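Local coordinates for protein 2-keto-3-deoxygluconate kinase (Thermotoga maritima, PDB 2AFB) that probably catalyses the ATP-dependent phosphorylation of 2-keto-3-deoxygluconate to its 6-phosphate, as a member of the pfkB family of carbohydrate kinases, at residues D40-G45 against A77-K82; N49-L54 against F83-D88; G98-E103 against D286-G291; E20-L25 against V113-A118; Y89-G94 against E128-E133. One frame throughout, in Å; residues are numbered along the deposited sequence.

Contact 1 (D40-G45 against A77-K82); sequences DVTYGG and AGHLRK. With NI (nickel (II) ion), chain C.
One face of the His-79 imidazole lies over the backbone of Tyr-43, whose N sits 3.8 Å above the ring plane and toward its rim. At the edge of the imidazole, in its plane, is water 2. The phenol ring of Tyr-43 has water 3 in its own plane at the edge. The two rings meet obliquely, with planes at 52°. Tyr-43 CB touches His-79 CD2 at 3.7 Å. His-79 CG points directly opposite its backbone N (chi1 180°), which carries the imidazole off helix 71-82 toward strand 38-44. In the pfkB kinase fold this strand belongs to the small beta-sheet lid, and the helix to the large alpha/beta domain, so the imidazole spans the two. Its nitrogens have separate tasks. His-79 ND1 binds the nickel ion at 2.1 Å, and waters 2 and 3 are also ligands. His-79 NE2 donates to water 1 at 3.1 Å. That water is hydrogen-bonded to Thr-42 OG1 at 2.9 Å, so the water bridges strand and helix. The imidazole also stacks with Phe-329, while the Tyr-43 ring packs on Leu-72 and Ala-76 one to two turns earlier in the helix.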
# COMPACT_ATOMS: atom_id res chain seq x y z
N ASP A 40 1.92 -7.49 6.92
CA ASP A 40 3.18 -7.76 6.28
C ASP A 40 3.52 -9.20 6.56
O ASP A 40 3.28 -9.68 7.64
CB ASP A 40 4.26 -6.85 6.82
CG ASP A 40 3.99 -5.38 6.48
OD1 ASP A 40 3.47 -5.15 5.38
OD2 ASP A 40 4.31 -4.46 7.26
N VAL A 41 4.05 -9.86 5.53
CA VAL A 41 4.34 -11.28 5.51
C VAL A 41 5.84 -11.47 5.39
O VAL A 41 6.48 -10.81 4.61
CB VAL A 41 3.70 -11.98 4.28
CG1 VAL A 41 4.28 -13.37 4.06
CG2 VAL A 41 2.19 -12.08 4.47
N THR A 42 6.37 -12.34 6.22
CA THR A 42 7.71 -12.87 6.09
C THR A 42 7.80 -14.22 6.77
O THR A 42 6.81 -14.74 7.31
CB THR A 42 8.81 -11.88 6.56
OG1 THR A 42 10.08 -12.31 6.03
CG2 THR A 42 8.88 -11.77 8.11
N TYR A 43 8.96 -14.85 6.70
CA TYR A 43 9.11 -16.18 7.27
C TYR A 43 10.36 -16.15 8.14
O TYR A 43 11.39 -15.65 7.71
CB TYR A 43 9.16 -17.26 6.16
CG TYR A 43 7.87 -17.31 5.38
CD1 TYR A 43 7.66 -16.50 4.29
CD2 TYR A 43 6.84 -18.18 5.75
CE1 TYR A 43 6.45 -16.50 3.62
CE2 TYR A 43 5.66 -18.21 5.09
CZ TYR A 43 5.45 -17.35 4.04
OH TYR A 43 4.25 -17.39 3.38
N GLY A 44 10.29 -16.68 9.36
CA GLY A 44 11.52 -16.82 10.14
C GLY A 44 11.45 -17.71 11.34
O GLY A 44 10.42 -18.30 11.61
N GLY A 45 12.52 -17.74 12.10
CA GLY A 45 12.66 -18.65 13.27
C GLY A 45 14.13 -18.66 13.65
O GLY A 45 14.97 -18.50 12.79
N ALA A 77 9.98 -22.07 2.19
CA ALA A 77 11.10 -22.70 1.51
C ALA A 77 11.69 -21.78 0.44
O ALA A 77 12.91 -21.70 0.24
CB ALA A 77 10.65 -23.99 0.87
N GLY A 78 10.82 -21.09 -0.28
CA GLY A 78 11.31 -20.22 -1.32
C GLY A 78 11.96 -18.98 -0.72
O GLY A 78 12.91 -18.50 -1.27
N HIS A 79 11.49 -18.53 0.45
CA HIS A 79 12.12 -17.42 1.18
C HIS A 79 13.51 -17.77 1.65
O HIS A 79 14.45 -16.96 1.51
CB HIS A 79 11.22 -17.03 2.34
CG HIS A 79 11.71 -15.91 3.19
ND1 HIS A 79 11.71 -14.59 2.79
CD2 HIS A 79 12.15 -15.90 4.47
CE1 HIS A 79 12.15 -13.82 3.76
NE2 HIS A 79 12.42 -14.59 4.80
N LEU A 80 13.66 -19.00 2.16
CA LEU A 80 14.97 -19.50 2.54
C LEU A 80 15.92 -19.54 1.33
O LEU A 80 17.07 -19.11 1.40
CB LEU A 80 14.83 -20.89 3.15
CG LEU A 80 14.34 -20.87 4.59
CD1 LEU A 80 13.69 -22.13 4.88
CD2 LEU A 80 15.49 -20.56 5.55
N ARG A 81 15.44 -20.09 0.23
CA ARG A 81 16.29 -20.16 -0.97
C ARG A 81 16.70 -18.77 -1.52
O ARG A 81 17.81 -18.59 -1.98
CB ARG A 81 15.64 -20.99 -2.08
CG ARG A 81 15.71 -22.49 -1.89
CD ARG A 81 15.24 -23.19 -3.13
NE ARG A 81 13.85 -22.81 -3.45
CZ ARG A 81 12.75 -23.45 -3.06
NH1 ARG A 81 12.78 -24.52 -2.28
NH2 ARG A 81 11.58 -22.99 -3.45
N LYS A 82 15.78 -17.82 -1.49
CA LYS A 82 16.06 -16.51 -1.97
C LYS A 82 17.31 -15.93 -1.25
O LYS A 82 18.14 -15.28 -1.86
CB LYS A 82 14.83 -15.60 -1.71
CG LYS A 82 15.16 -14.16 -1.88
CD LYS A 82 14.02 -13.24 -1.50
CE LYS A 82 14.38 -11.78 -1.84
NZ LYS A 82 13.26 -10.81 -1.69
NI NI C . 10.55 -13.63 1.29
O HOH W 1 12.54 -12.87 7.39
O HOH W 2 10.64 -14.71 -0.67
O HOH W 3 8.35 -13.56 2.07

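Contact 2 (N49-L54 against F83-D88); sequences NVAAFL and FGVKTD
Val-85 turns CG1 to the side opposite its backbone N (chi1 175°) and CG2 to the side opposite its carbonyl carbon. These torsions point CG2 at the backbone of Ala-51 and Ala-52, and CG1 at the Ala-51 methyl. CG2 makes the closer contacts. It lies 3.6 Å from Ala-52 CA and the same distance from the carbonyl oxygen of Ala-51, so it rests on the helix backbone itself. CG1 of Val-85 meets the methyl of Ala-51 at 4.1 Å. The small alanines let the valine come this near. Two residues earlier, Phe-83 CB lies 4.4 Å from Ala-52 CB, a looser apolar touch. No hydrogen bond crosses between the segments. Gly-84, between the two contact residues, ends helix 71-82 in a Schellman motif. Its phi of 99° suits glycine, because a side chain there would run into the preceding carbonyl oxygen. The phenyl ring of Phe-83 meets Phe-329 edge-to-face, and Phe-34 of the fourth subunit in the same way. The contact thus sets the exit of helix 71-82 against helix 46-56. Val-85 also packs on Phe-63 of strand 60-67, Ala-51 on Thr-17 of strand 14-18, and other side chains of helix 46-56 on helix 290-304.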
# COMPACT_ATOMS: atom_id res chain seq x y z
N ASN A 49 17.02 -18.22 10.94
CA ASN A 49 17.64 -16.92 10.83
C ASN A 49 19.19 -17.06 10.83
O ASN A 49 19.91 -16.35 10.10
CB ASN A 49 17.20 -16.03 11.98
CG ASN A 49 15.67 -15.78 12.05
OD1 ASN A 49 14.92 -16.01 11.10
ND2 ASN A 49 15.23 -15.29 13.20
N VAL A 50 19.69 -18.00 11.59
CA VAL A 50 21.13 -18.30 11.64
C VAL A 50 21.60 -18.83 10.29
O VAL A 50 22.63 -18.39 9.74
CB VAL A 50 21.46 -19.30 12.78
CG1 VAL A 50 22.94 -19.71 12.74
CG2 VAL A 50 21.11 -18.70 14.10
N ALA A 51 20.85 -19.75 9.73
CA ALA A 51 21.18 -20.30 8.43
C ALA A 51 21.21 -19.17 7.38
O ALA A 51 22.07 -19.12 6.50
CB ALA A 51 20.14 -21.39 8.02
N ALA A 52 20.26 -18.24 7.49
CA ALA A 52 20.16 -17.19 6.49
C ALA A 52 21.34 -16.26 6.60
O ALA A 52 21.80 -15.77 5.57
CB ALA A 52 18.83 -16.41 6.60
N PHE A 53 21.82 -16.03 7.83
CA PHE A 53 23.05 -15.22 8.08
C PHE A 53 24.26 -15.88 7.42
O PHE A 53 24.98 -15.32 6.58
CB PHE A 53 23.28 -15.00 9.59
CG PHE A 53 24.45 -14.13 9.87
CD1 PHE A 53 25.74 -14.65 9.81
CD2 PHE A 53 24.29 -12.77 10.07
CE1 PHE A 53 26.83 -13.85 9.96
CE2 PHE A 53 25.40 -11.97 10.23
CZ PHE A 53 26.67 -12.52 10.17
N LEU A 54 24.46 -17.13 7.76
CA LEU A 54 25.58 -17.87 7.16
C LEU A 54 25.49 -17.93 5.62
O LEU A 54 26.49 -17.83 4.96
CB LEU A 54 25.70 -19.27 7.79
CG LEU A 54 26.02 -19.13 9.29
CD1 LEU A 54 25.68 -20.42 10.01
CD2 LEU A 54 27.42 -18.68 9.54
N PHE A 83 17.41 -16.16 0.05
CA PHE A 83 18.53 -15.72 0.83
C PHE A 83 19.75 -16.63 0.73
O PHE A 83 20.75 -16.37 1.37
CB PHE A 83 18.15 -15.55 2.29
CG PHE A 83 17.39 -14.30 2.57
CD1 PHE A 83 16.07 -14.17 2.14
CD2 PHE A 83 17.98 -13.24 3.28
CE1 PHE A 83 15.37 -13.01 2.39
CE2 PHE A 83 17.26 -12.08 3.55
CZ PHE A 83 15.95 -11.96 3.13
N GLY A 84 19.67 -17.68 -0.06
CA GLY A 84 20.84 -18.53 -0.34
C GLY A 84 20.88 -19.79 0.50
O GLY A 84 21.83 -20.56 0.37
N VAL A 85 19.87 -20.02 1.36
CA VAL A 85 19.86 -21.18 2.22
C VAL A 85 19.46 -22.37 1.37
O VAL A 85 18.57 -22.26 0.56
CB VAL A 85 18.90 -21.02 3.41
CG1 VAL A 85 18.82 -22.31 4.23
CG2 VAL A 85 19.33 -19.91 4.26
N LYS A 86 20.16 -23.49 1.52
CA LYS A 86 19.84 -24.73 0.79
C LYS A 86 18.74 -25.52 1.53
O LYS A 86 18.78 -25.66 2.74
CB LYS A 86 21.10 -25.56 0.57
CG LYS A 86 22.29 -24.70 0.13
CD LYS A 86 23.31 -25.46 -0.66
CE LYS A 86 24.48 -24.58 -1.11
NZ LYS A 86 24.02 -23.50 -2.01
N THR A 87 17.76 -26.02 0.79
CA THR A 87 16.52 -26.55 1.38
C THR A 87 16.42 -28.05 1.18
O THR A 87 15.36 -28.66 1.37
CB THR A 87 15.28 -25.86 0.79
OG1 THR A 87 15.39 -25.79 -0.62
CG2 THR A 87 15.12 -24.43 1.34
N ASP A 88 17.55 -28.65 0.84
CA ASP A 88 17.62 -30.07 0.49
C ASP A 88 17.09 -30.95 1.57
O ASP A 88 16.56 -31.99 1.28
CB ASP A 88 19.07 -30.51 0.23
CG ASP A 88 19.75 -29.71 -0.88
OD1 ASP A 88 19.50 -28.48 -1.01
OD2 ASP A 88 20.53 -30.32 -1.62

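Contact 3 (G98-E103 against D286-G291); sequences GIYFLE and DRVGAG
Leu-102 of strand 99-103 and Val-288 of a type II turn, Arg-287 to Ala-290, have the nearest CA atoms across the contact, 9.6 Å apart, so side chains alone bridge the gap. Val-288 does this with its two methyls. CG2 lies 3.8 Å from Leu-102 CD2, the two side chains sliding past each other in opposite directions. CG1 meets the hydroxyl end of Tyr-100, which comes from the opposite direction; Val-288 CG1 to Tyr-100 OH is 3.5 Å. Tyr-100 CG stands between the backbone N and the carbonyl carbon (chi1 74°), and from there the phenol reaches across to the turn. Its OH is hydrogen-bonded to Asp-328, so the methyl touches an oxygen that already has a polar partner. The turn is braced from within. Asp-286 OD1 accepts from Val-288 N at 3.2 Å, an Asx turn. The N-H comes from the anti side of the carboxylate, 28° out of its plane, and the bond is bent, with an angle of 142° at the hydrogen. The other carboxylate oxygen, Asp-286 OD2, is paired with Arg-24 and the backbone N of Gly-327. Gly-289 has a positive phi that suits glycine, and it is the N-cap of helix 290-304. Gly-289 to Gly-291 begin the GAGD signature of pfkB kinases. In relatives its helix start forms the anion hole that stabilises charge during phosphoryl transfer. The contact joins a lid strand to the turn that leads into that signature, consistent with a lid that closes on the active site.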
# COMPACT_ATOMS: atom_id res chain seq x y z
N GLY A 98 3.48 -23.33 11.31
CA GLY A 98 3.33 -22.49 12.48
C GLY A 98 3.34 -21.03 12.08
O GLY A 98 3.89 -20.66 11.04
N ILE A 99 2.67 -20.23 12.90
CA ILE A 99 2.51 -18.82 12.66
C ILE A 99 2.79 -18.02 13.92
O ILE A 99 2.46 -18.45 15.02
CB ILE A 99 1.02 -18.47 12.27
CG1 ILE A 99 0.57 -19.29 11.07
CG2 ILE A 99 0.92 -16.97 12.06
CD1 ILE A 99 -0.93 -19.08 10.71
N TYR A 100 3.34 -16.82 13.76
CA TYR A 100 3.24 -15.84 14.80
C TYR A 100 2.89 -14.48 14.30
O TYR A 100 3.29 -14.09 13.20
CB TYR A 100 4.48 -15.79 15.68
CG TYR A 100 5.76 -15.18 15.18
CD1 TYR A 100 6.55 -15.82 14.22
CD2 TYR A 100 6.22 -13.97 15.72
CE1 TYR A 100 7.78 -15.28 13.83
CE2 TYR A 100 7.46 -13.43 15.34
CZ TYR A 100 8.24 -14.09 14.40
OH TYR A 100 9.45 -13.53 14.00
N PHE A 101 2.09 -13.79 15.12
CA PHE A 101 1.68 -12.42 14.84
C PHE A 101 2.56 -11.53 15.68
O PHE A 101 2.73 -11.77 16.86
CB PHE A 101 0.24 -12.18 15.22
CG PHE A 101 -0.73 -13.07 14.49
CD1 PHE A 101 -0.90 -14.36 14.88
CD2 PHE A 101 -1.47 -12.60 13.40
CE1 PHE A 101 -1.79 -15.20 14.21
CE2 PHE A 101 -2.36 -13.44 12.74
CZ PHE A 101 -2.50 -14.75 13.14
N LEU A 102 3.10 -10.51 15.09
CA LEU A 102 3.98 -9.60 15.78
C LEU A 102 3.52 -8.16 15.64
O LEU A 102 3.35 -7.66 14.50
CB LEU A 102 5.39 -9.74 15.22
CG LEU A 102 6.35 -8.64 15.69
CD1 LEU A 102 6.75 -8.96 17.11
CD2 LEU A 102 7.61 -8.61 14.76
N GLU A 103 3.32 -7.49 16.78
CA GLU A 103 3.08 -6.06 16.84
C GLU A 103 4.39 -5.46 17.19
O GLU A 103 4.94 -5.73 18.26
CB GLU A 103 2.11 -5.67 17.92
CG GLU A 103 0.67 -6.07 17.70
CD GLU A 103 -0.26 -5.66 18.86
OE1 GLU A 103 0.23 -5.48 20.02
OE2 GLU A 103 -1.48 -5.54 18.61
N ASP A 286 13.57 -3.14 13.50
CA ASP A 286 13.04 -4.48 13.78
C ASP A 286 14.08 -5.28 14.54
O ASP A 286 15.00 -5.81 13.92
CB ASP A 286 12.67 -5.20 12.48
CG ASP A 286 11.70 -6.41 12.69
OD1 ASP A 286 11.66 -7.03 13.82
OD2 ASP A 286 10.98 -6.71 11.69
N ARG A 287 13.92 -5.41 15.85
CA ARG A 287 14.89 -6.16 16.66
C ARG A 287 14.81 -7.68 16.51
O ARG A 287 15.71 -8.41 16.94
CB ARG A 287 14.78 -5.81 18.14
CG ARG A 287 13.89 -6.75 18.95
CD ARG A 287 13.78 -6.30 20.41
NE ARG A 287 14.45 -7.14 21.41
CZ ARG A 287 14.12 -7.16 22.72
NH1 ARG A 287 13.13 -6.40 23.18
NH2 ARG A 287 14.77 -7.94 23.60
N VAL A 288 13.71 -8.17 15.94
CA VAL A 288 13.57 -9.62 15.73
C VAL A 288 14.77 -10.16 14.92
O VAL A 288 15.16 -9.57 13.91
CB VAL A 288 12.23 -10.02 15.06
CG1 VAL A 288 12.16 -11.55 14.86
CG2 VAL A 288 11.06 -9.57 15.95
N GLY A 289 15.34 -11.27 15.38
CA GLY A 289 16.50 -11.89 14.68
C GLY A 289 17.87 -11.39 15.13
O GLY A 289 18.90 -11.92 14.68
N ALA A 290 17.92 -10.40 16.01
CA ALA A 290 19.21 -9.75 16.32
C ALA A 290 20.16 -10.73 17.05
O ALA A 290 21.33 -10.91 16.67
CB ALA A 290 18.98 -8.50 17.15
N GLY A 291 19.61 -11.41 18.04
CA GLY A 291 20.33 -12.51 18.70
C GLY A 291 20.75 -13.59 17.75
O GLY A 291 21.82 -14.20 17.92

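Contact 4 (E20-L25 against V113-A118); sequences EIMLRL and VVYDRA
Glu-20 and Arg-117 form a salt bridge at one end of the four-stranded sheet that serves as the lid in pfkB kinases. Strands 22-26 and 112-116 flank strand 99-103 in this sheet, so the two segments meet through side chains and not as paired neighbours. The ionic part is side-on. Arg-117 NH2 at 3.1 Å and NE at 3.3 Å both donate to one atom, Glu-20 OE1. The oxygen lies close to the guanidinium plane, yet both donors reach it from the same face of the carboxylate, more than 40° out of that plane. The two planar groups are turned 39° apart. Glu-20 OE2 is hydrogen-bonded to Ser-120. The side chain of Arg-117 bends at its third torsion (chi3 -43°), with the guanidinium edge facing the glutamate.

Two waters add bridges. Water 5 donates to Glu-20 OE1 at 2.7 Å and also to the carbonyl oxygen of Arg-117. Water 4 accepts from Arg-117 NH2 and donates to the carbonyl oxygen of Glu-20.

A leucine in place of Arg-117 removes both nitrogens, and the buried Glu-20 carboxylate would probably be left without its compensating charge.

The remaining interactions are packing. Selenomethionine Met-22 lays its selenium over one face of the guanidinium, 3.4 Å above the plane and toward the rim; Met-22 SE to Arg-117 NH2 is 3.6 Å. Its methyl CE continues to Tyr-115, where it lies at the ring edge, near the ring plane, 4.5 Å from Tyr-115 CE1.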
# COMPACT_ATOMS: atom_id res chain seq x y z
N GLU A 20 12.43 -24.71 13.81
CA GLU A 20 11.13 -24.31 13.20
C GLU A 20 11.18 -22.98 12.51
O GLU A 20 11.65 -22.00 13.09
CB GLU A 20 10.00 -24.28 14.25
CG GLU A 20 8.67 -23.79 13.68
CD GLU A 20 7.41 -24.17 14.49
OE1 GLU A 20 7.47 -24.21 15.73
OE2 GLU A 20 6.33 -24.36 13.89
N ILE A 21 10.65 -22.94 11.30
CA ILE A 21 10.39 -21.70 10.62
C ILE A 21 8.89 -21.45 10.55
O ILE A 21 8.09 -22.36 10.30
CB ILE A 21 11.09 -21.66 9.25
CG1 ILE A 21 11.01 -20.24 8.70
CG2 ILE A 21 10.52 -22.72 8.30
CD1 ILE A 21 11.79 -19.96 7.47
N MSE A 22 8.51 -20.22 10.85
CA MSE A 22 7.13 -19.85 10.95
C MSE A 22 6.81 -18.76 9.98
O MSE A 22 7.67 -17.94 9.65
CB MSE A 22 6.80 -19.33 12.34
CG MSE A 22 6.92 -20.35 13.35
SE MSE A 22 6.70 -19.63 15.13
CE MSE A 22 8.48 -18.59 15.37
N LEU A 23 5.54 -18.73 9.59
CA LEU A 23 4.97 -17.54 8.96
C LEU A 23 4.86 -16.40 9.96
O LEU A 23 4.24 -16.59 11.01
CB LEU A 23 3.58 -17.85 8.44
CG LEU A 23 2.77 -16.62 7.94
CD1 LEU A 23 3.31 -15.96 6.71
CD2 LEU A 23 1.32 -17.04 7.69
N ARG A 24 5.41 -15.22 9.65
CA ARG A 24 5.29 -14.07 10.52
C ARG A 24 4.34 -13.01 9.92
O ARG A 24 4.49 -12.59 8.78
CB ARG A 24 6.62 -13.44 10.78
CG ARG A 24 6.59 -12.55 12.01
CD ARG A 24 7.89 -11.76 12.14
NE ARG A 24 7.78 -10.48 11.51
CZ ARG A 24 8.67 -9.50 11.54
NH1 ARG A 24 9.84 -9.62 12.17
NH2 ARG A 24 8.37 -8.36 10.93
N LEU A 25 3.39 -12.58 10.73
CA LEU A 25 2.34 -11.67 10.30
C LEU A 25 2.44 -10.45 11.18
O LEU A 25 2.25 -10.56 12.38
CB LEU A 25 1.01 -12.32 10.40
CG LEU A 25 0.69 -13.55 9.50
CD1 LEU A 25 -0.68 -14.01 9.85
CD2 LEU A 25 0.79 -13.28 7.99
N VAL A 113 3.92 -10.43 20.81
CA VAL A 113 3.82 -11.60 19.98
C VAL A 113 2.59 -12.39 20.43
O VAL A 113 2.40 -12.64 21.60
CB VAL A 113 5.06 -12.54 20.06
CG1 VAL A 113 4.91 -13.68 19.02
CG2 VAL A 113 6.36 -11.78 19.78
N VAL A 114 1.75 -12.74 19.48
CA VAL A 114 0.77 -13.76 19.66
C VAL A 114 1.22 -15.01 18.87
O VAL A 114 1.20 -15.01 17.66
CB VAL A 114 -0.57 -13.30 19.10
CG1 VAL A 114 -1.60 -14.36 19.27
CG2 VAL A 114 -1.03 -11.98 19.79
N TYR A 115 1.55 -16.09 19.55
CA TYR A 115 1.94 -17.32 18.87
C TYR A 115 0.74 -18.18 18.43
O TYR A 115 -0.23 -18.34 19.18
CB TYR A 115 2.85 -18.20 19.77
CG TYR A 115 4.21 -17.60 19.93
CD1 TYR A 115 5.14 -17.64 18.87
CD2 TYR A 115 4.54 -16.89 21.07
CE1 TYR A 115 6.37 -17.05 18.99
CE2 TYR A 115 5.78 -16.27 21.20
CZ TYR A 115 6.69 -16.37 20.16
OH TYR A 115 7.93 -15.78 20.29
N ASP A 116 0.91 -18.83 17.28
CA ASP A 116 -0.05 -19.82 16.75
C ASP A 116 0.73 -20.93 16.04
O ASP A 116 0.65 -21.10 14.81
CB ASP A 116 -0.96 -19.07 15.81
CG ASP A 116 -2.17 -19.89 15.38
OD1 ASP A 116 -2.49 -20.91 16.05
OD2 ASP A 116 -2.76 -19.51 14.35
N ARG A 117 1.59 -21.59 16.82
CA ARG A 117 2.58 -22.53 16.31
C ARG A 117 2.21 -23.97 16.66
O ARG A 117 2.75 -24.91 16.11
CB ARG A 117 3.99 -22.14 16.80
CG ARG A 117 4.20 -22.28 18.33
CD ARG A 117 5.54 -21.67 18.86
NE ARG A 117 6.65 -21.99 17.98
CZ ARG A 117 7.86 -21.45 18.08
NH1 ARG A 117 8.12 -20.59 19.08
NH2 ARG A 117 8.80 -21.76 17.18
N ALA A 118 1.25 -24.15 17.54
CA ALA A 118 0.93 -25.51 17.98
C ALA A 118 0.43 -26.38 16.84
O ALA A 118 -0.22 -25.92 15.93
CB ALA A 118 -0.08 -25.46 19.08
O HOH W 4 11.36 -21.11 16.05
O HOH W 5 5.48 -25.46 17.01

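Contact 5 (Y89-G94 against E128-E133); sequences YIARGG and EDFDWE
The carbonyl oxygen of Tyr-89 accepts from water 6 at 2.7 Å, and the same water donates a weak bond of 3.5 Å to the carbonyl oxygen of Asp-129. Phe-130 presents its ring edge to the Tyr-89 oxygen, with CE1 4.5 Å away and the oxygen near the ring plane. The packing centres on the methyl of Ala-91. Ala-91 CB lies 3.8 Å from the Asp-129 carbonyl oxygen. Its apolar partner is Phe-130 CE1, 4.1 Å from Ala-91 CB, and it meets that ring obliquely. With Phe-130 CG opposite its own carbonyl carbon (chi1 -52°), one face of the ring is turned to Asp-129 CB. The Asp-129 carboxylate is engaged elsewhere, by Lys-66 and by the backbone N of Lys-126. Phe-130 meets Phe-18 edge-to-face and packs on Ile-158 of helix 155-169. Asp-131, the next residue, is the N-cap of helix 132-135. Strand 90-92 runs parallel to strand 60-67 and is an outermost strand of the large mixed sheet within this chain. The arrangement is an edge strand joined to the chain leading into a short helix, at the margin of the alpha/beta domain of the ribokinase fold.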
# COMPACT_ATOMS: atom_id res chain seq x y z
N TYR A 89 17.29 -30.59 2.83
CA TYR A 89 16.93 -31.46 3.94
C TYR A 89 15.62 -31.05 4.63
O TYR A 89 15.33 -31.45 5.76
CB TYR A 89 18.06 -31.53 4.95
CG TYR A 89 19.42 -31.87 4.36
CD1 TYR A 89 19.61 -33.01 3.58
CD2 TYR A 89 20.53 -31.08 4.65
CE1 TYR A 89 20.89 -33.31 3.06
CE2 TYR A 89 21.76 -31.35 4.14
CZ TYR A 89 21.95 -32.47 3.35
OH TYR A 89 23.22 -32.72 2.88
N ILE A 90 14.82 -30.24 3.96
CA ILE A 90 13.53 -29.94 4.50
C ILE A 90 12.60 -31.11 4.20
O ILE A 90 12.31 -31.42 3.05
CB ILE A 90 13.00 -28.66 3.96
CG1 ILE A 90 13.92 -27.52 4.45
CG2 ILE A 90 11.53 -28.49 4.41
CD1 ILE A 90 13.47 -26.19 4.06
N ALA A 91 12.13 -31.76 5.27
CA ALA A 91 11.09 -32.79 5.15
C ALA A 91 9.77 -32.12 4.86
O ALA A 91 9.54 -31.01 5.32
CB ALA A 91 11.04 -33.61 6.42
N ARG A 92 8.91 -32.77 4.07
CA ARG A 92 7.59 -32.24 3.74
C ARG A 92 6.45 -33.17 4.21
O ARG A 92 6.51 -34.40 4.06
CB ARG A 92 7.47 -31.97 2.23
CG ARG A 92 8.59 -31.13 1.63
CD ARG A 92 8.74 -29.72 2.27
NE ARG A 92 7.55 -28.92 2.10
CZ ARG A 92 7.31 -28.06 1.12
NH1 ARG A 92 8.23 -27.78 0.21
NH2 ARG A 92 6.13 -27.43 1.07
N GLY A 93 5.43 -32.59 4.82
CA GLY A 93 4.38 -33.39 5.40
C GLY A 93 3.72 -32.65 6.52
O GLY A 93 4.06 -31.52 6.81
N GLY A 94 2.77 -33.30 7.17
CA GLY A 94 1.99 -32.67 8.24
C GLY A 94 0.91 -31.73 7.72
O GLY A 94 0.75 -31.57 6.50
N GLU A 128 12.10 -40.50 12.16
CA GLU A 128 12.40 -41.07 10.85
C GLU A 128 12.34 -40.04 9.74
O GLU A 128 12.77 -40.30 8.60
CB GLU A 128 11.44 -42.22 10.51
N ASP A 129 11.84 -38.85 10.06
CA ASP A 129 11.74 -37.77 9.06
C ASP A 129 13.08 -37.25 8.61
O ASP A 129 13.13 -36.61 7.57
CB ASP A 129 10.85 -36.62 9.58
CG ASP A 129 9.37 -37.04 9.70
OD1 ASP A 129 8.97 -38.00 9.04
OD2 ASP A 129 8.58 -36.42 10.45
N PHE A 130 14.15 -37.56 9.36
CA PHE A 130 15.49 -36.98 9.20
C PHE A 130 16.60 -38.02 9.23
O PHE A 130 16.70 -38.80 10.17
CB PHE A 130 15.78 -35.96 10.32
CG PHE A 130 14.73 -34.94 10.46
CD1 PHE A 130 14.60 -33.91 9.50
CD2 PHE A 130 13.83 -34.98 11.52
CE1 PHE A 130 13.59 -32.95 9.60
CE2 PHE A 130 12.81 -34.02 11.63
CZ PHE A 130 12.68 -33.00 10.66
N ASP A 131 17.46 -37.96 8.20
CA ASP A 131 18.57 -38.88 8.00
C ASP A 131 19.82 -38.12 8.37
O ASP A 131 20.39 -37.42 7.53
CB ASP A 131 18.62 -39.32 6.53
CG ASP A 131 19.61 -40.43 6.29
OD1 ASP A 131 20.45 -40.70 7.19
OD2 ASP A 131 19.56 -41.03 5.20
N TRP A 132 20.22 -38.25 9.63
CA TRP A 132 21.24 -37.38 10.18
C TRP A 132 22.60 -37.70 9.63
O TRP A 132 23.42 -36.80 9.47
CB TRP A 132 21.23 -37.41 11.71
CG TRP A 132 20.02 -36.69 12.25
CD1 TRP A 132 18.94 -37.26 12.87
CD2 TRP A 132 19.74 -35.30 12.16
NE1 TRP A 132 18.01 -36.29 13.18
CE2 TRP A 132 18.48 -35.08 12.74
CE3 TRP A 132 20.44 -34.19 11.64
CZ2 TRP A 132 17.93 -33.81 12.86
CZ3 TRP A 132 19.88 -32.95 11.74
CH2 TRP A 132 18.64 -32.76 12.34
N GLU A 133 22.81 -38.96 9.30
CA GLU A 133 24.02 -39.39 8.63
C GLU A 133 24.20 -38.74 7.27
O GLU A 133 25.31 -38.51 6.87
CB GLU A 133 24.03 -40.93 8.44
CG GLU A 133 24.14 -41.72 9.74
CD GLU A 133 25.53 -41.62 10.37
OE1 GLU A 133 26.46 -41.13 9.69
OE2 GLU A 133 25.68 -42.03 11.55
O HOH W 6 15.15 -34.11 6.22

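Contacts 1, 3 and 4 share the four-stranded lid sheet and touch the second subunit, toward which the sheet continues. Contacts 3 and 4 are 9 Å apart between centres, each about 12 Å from contact 1. Backbone hydrogen bonds tie contact 4 to both. The loop after helix 71-82 carries the chain from contact 1 into contact 2, 10 Å away in the large domain. Contact 5 is peripheral, 25 Å from contact 3. Along the chain contacts 1 and 2 interleave, nested within contact 4; contact 5 follows them and interleaves with contacts 3 and 4. Lid and large domain are thus joined by a short return in contact 1 and a long one in contact 3.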